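Local structure of peptidyl-prolyl cis-trans isomerase ([Pseudomonas syringae] pv. tomato str. DC3000, 5XB0) at residues N49-V54 against P72-L77. The protein probably catalyses the cis-trans isomerisation of peptide bonds preceding proline in proteins, as an FKBP-type rotamase. Sequence-based numbering, arbitrary orientation.
Sequences NGRVEV and PQWFRL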
loop_
_atom_site.group_PDB
_atom_site.type_symbol
_atom_site.label_atom_id
_atom_site.label_comp_id
_atom_site.label_asym_id
_atom_site.label_seq_id
_atom_site.Cartn_x
_atom_site.Cartn_y
_atom_site.Cartn_z
ATOM N N ASN A 49 10.026 6.381 12.335
ATOM C CA ASN A 49 9.200 6.811 13.457
ATOM C C ASN A 49 8.656 8.220 13.273
ATOM O O ASN A 49 8.316 8.895 14.248
ATOM C CB ASN A 49 9.988 6.733 14.758
ATOM C CG ASN A 49 11.151 7.707 14.791
ATOM O OD1 ASN A 49 11.607 8.195 13.754
ATOM N ND2 ASN A 49 11.637 7.995 15.988
ATOM N N GLY A 50 8.575 8.661 12.023
ATOM C CA GLY A 50 8.053 9.978 11.728
ATOM C C GLY A 50 6.607 9.956 11.271
ATOM O O GLY A 50 5.894 8.960 11.453
ATOM N N ARG A 51 6.183 11.073 10.687
ATOM C CA ARG A 51 4.832 11.232 10.175
ATOM C C ARG A 51 4.842 11.610 8.699
ATOM O O ARG A 51 5.764 12.269 8.224
ATOM C CB ARG A 51 4.076 12.307 10.964
ATOM C CG ARG A 51 3.979 12.045 12.458
ATOM C CD ARG A 51 3.679 13.327 13.211
ATOM N NE ARG A 51 2.277 13.725 13.120
ATOM C CZ ARG A 51 1.857 14.913 12.689
ATOM N NH1 ARG A 51 2.730 15.833 12.293
ATOM N NH2 ARG A 51 0.560 15.183 12.655
ATOM N N VAL A 52 3.801 11.182 7.995
ATOM C CA VAL A 52 3.570 11.553 6.605
ATOM C C VAL A 52 2.242 12.267 6.471
ATOM O O VAL A 52 1.268 11.926 7.141
ATOM C CB VAL A 52 3.586 10.321 5.669
ATOM C CG1 VAL A 52 4.958 9.685 5.680
ATOM C CG2 VAL A 52 2.517 9.279 6.061
ATOM N N GLU A 53 2.211 13.288 5.628
ATOM C CA GLU A 53 0.953 13.931 5.276
ATOM C C GLU A 53 0.665 13.519 3.849
ATOM O O GLU A 53 1.462 13.794 2.950
ATOM C CB GLU A 53 1.029 15.452 5.411
ATOM C CG GLU A 53 -0.334 16.136 5.270
ATOM C CD GLU A 53 -0.243 17.654 5.210
ATOM O OE1 GLU A 53 0.797 18.188 4.772
ATOM O OE2 GLU A 53 -1.221 18.326 5.612
ATOM N N VAL A 54 -0.465 12.845 3.634
ATOM C CA VAL A 54 -0.731 12.228 2.346
ATOM C C VAL A 54 -2.137 12.495 1.822
ATOM O O VAL A 54 -3.056 12.778 2.583
ATOM C CB VAL A 54 -0.536 10.693 2.407
ATOM C CG1 VAL A 54 0.942 10.355 2.646
ATOM C CG2 VAL A 54 -1.446 10.072 3.486
ATOM N N PRO A 72 -5.602 16.455 2.627
ATOM C CA PRO A 72 -4.321 15.889 3.065
ATOM C C PRO A 72 -4.389 15.498 4.536
ATOM O O PRO A 72 -4.950 16.245 5.342
ATOM C CB PRO A 72 -3.330 17.032 2.843
ATOM C CG PRO A 72 -3.940 17.845 1.768
ATOM C CD PRO A 72 -5.430 17.786 2.013
ATOM N N GLN A 73 -3.861 14.325 4.856
ATOM C CA GLN A 73 -4.067 13.720 6.163
ATOM C C GLN A 73 -2.749 13.238 6.755
ATOM O O GLN A 73 -1.977 12.587 6.061
ATOM C CB GLN A 73 -5.049 12.554 6.028
ATOM C CG GLN A 73 -5.465 11.930 7.320
ATOM C CD GLN A 73 -6.680 11.042 7.164
ATOM O OE1 GLN A 73 -7.184 10.830 6.051
ATOM N NE2 GLN A 73 -7.165 10.514 8.284
ATOM N N TRP A 74 -2.514 13.545 8.034
ATOM C CA TRP A 74 -1.319 13.091 8.757
ATOM C C TRP A 74 -1.480 11.698 9.359
ATOM O O TRP A 74 -2.513 11.393 9.977
ATOM C CB TRP A 74 -0.962 14.067 9.884
ATOM C CG TRP A 74 -0.371 15.362 9.424
ATOM C CD1 TRP A 74 -1.011 16.559 9.297
ATOM C CD2 TRP A 74 0.990 15.591 9.035
ATOM N NE1 TRP A 74 -0.136 17.519 8.853
ATOM C CE2 TRP A 74 1.103 16.952 8.693
ATOM C CE3 TRP A 74 2.121 14.778 8.943
ATOM C CZ2 TRP A 74 2.298 17.516 8.246
ATOM C CZ3 TRP A 74 3.318 15.347 8.516
ATOM C CH2 TRP A 74 3.391 16.700 8.169
ATOM N N PHE A 75 -0.447 10.872 9.189
ATOM C CA PHE A 75 -0.371 9.538 9.806
ATOM C C PHE A 75 1.007 9.308 10.418
ATOM O O PHE A 75 2.013 9.732 9.859
ATOM C CB PHE A 75 -0.628 8.436 8.780
ATOM C CG PHE A 75 -1.998 8.448 8.196
ATOM C CD1 PHE A 75 -3.086 8.004 8.936
ATOM C CD2 PHE A 75 -2.207 8.887 6.901
ATOM C CE1 PHE A 75 -4.353 8.002 8.387
ATOM C CE2 PHE A 75 -3.475 8.886 6.349
ATOM C CZ PHE A 75 -4.550 8.443 7.096
ATOM N N ARG A 76 1.056 8.614 11.551
ATOM C CA ARG A 76 2.325 8.121 12.082
ATOM C C ARG A 76 2.728 6.854 11.348
ATOM O O ARG A 76 1.937 5.909 11.260
ATOM C CB ARG A 76 2.220 7.839 13.584
ATOM C CG ARG A 76 2.147 9.081 14.422
ATOM C CD ARG A 76 1.994 8.759 15.890
ATOM N NE ARG A 76 3.085 7.927 16.385
ATOM C CZ ARG A 76 3.569 7.998 17.620
ATOM N NH1 ARG A 76 3.065 8.876 18.480
ATOM N NH2 ARG A 76 4.561 7.203 17.993
ATOM N N LEU A 77 3.945 6.825 10.815
ATOM C CA LEU A 77 4.414 5.626 10.117
ATOM C C LEU A 77 4.484 4.400 11.027
ATOM O O LEU A 77 4.357 3.270 10.551
ATOM C CB LEU A 77 5.785 5.870 9.484
ATOM C CG LEU A 77 5.764 6.562 8.124
ATOM C CD1 LEU A 77 7.115 6.408 7.457
ATOM C CD2 LEU A 77 4.656 6.011 7.228
HETATM O O HOH W 1 -3.555 17.992 6.979
HETATM O O HOH W 2 -0.432 20.371 7.928
#
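The indole of Trp74 is sandwiched between Arg51 and Glu53, on an antiparallel strand pair of the FKBP domain's curved beta-sheet. The guanidinium of Arg51 stacks on one face, tilted by 13°, with 4.3 Å between the centres of guanidinium and indole. CB of Glu53 sits over the opposite face, 3.5 Å from the centroid of the six-membered ring in a CH-pi contact. Arg51 O and a water lie at the indole edge, in its plane. The Arg51 chain, bent at chi3 (78°), turns across the indole, and NH1 is also hydrogen-bonded to OG of Ser132 in strand 122-132. CG of Glu53 stands anti to the backbone N (chi1 -171°), which runs the carboxylate along the ring, nearly parallel to it. On the other face of the sheet, CG2 of Val54 meets the edge of the Phe75 ring, 3.7 Å from CD2.

Strand 73-76 runs beside the start of strand 51-59, whose other flank here pairs with strand 122-132. Val52 and Phe75 form one hydrogen-bonded pair, Val54 and Gln73 the next. Leu77 N adds a further backbone hydrogen bond to Gly50 O at 3.0 Å. CD2 of Leu77 packs 4.0 Å from CG1 of Val52, and both side chains rest on Pro46. The Phe75 side chain also lies near a bound tartrate, probably a crystallisation additive.

Two waters join Glu53 to the neighbouring strand. The one at the indole edge accepts from NE1 of Trp74 and donates to OE2 of Glu53; the second donates both to OE2 of Glu53, at 2.7 Å, and to O of Pro72, at 2.8 Å.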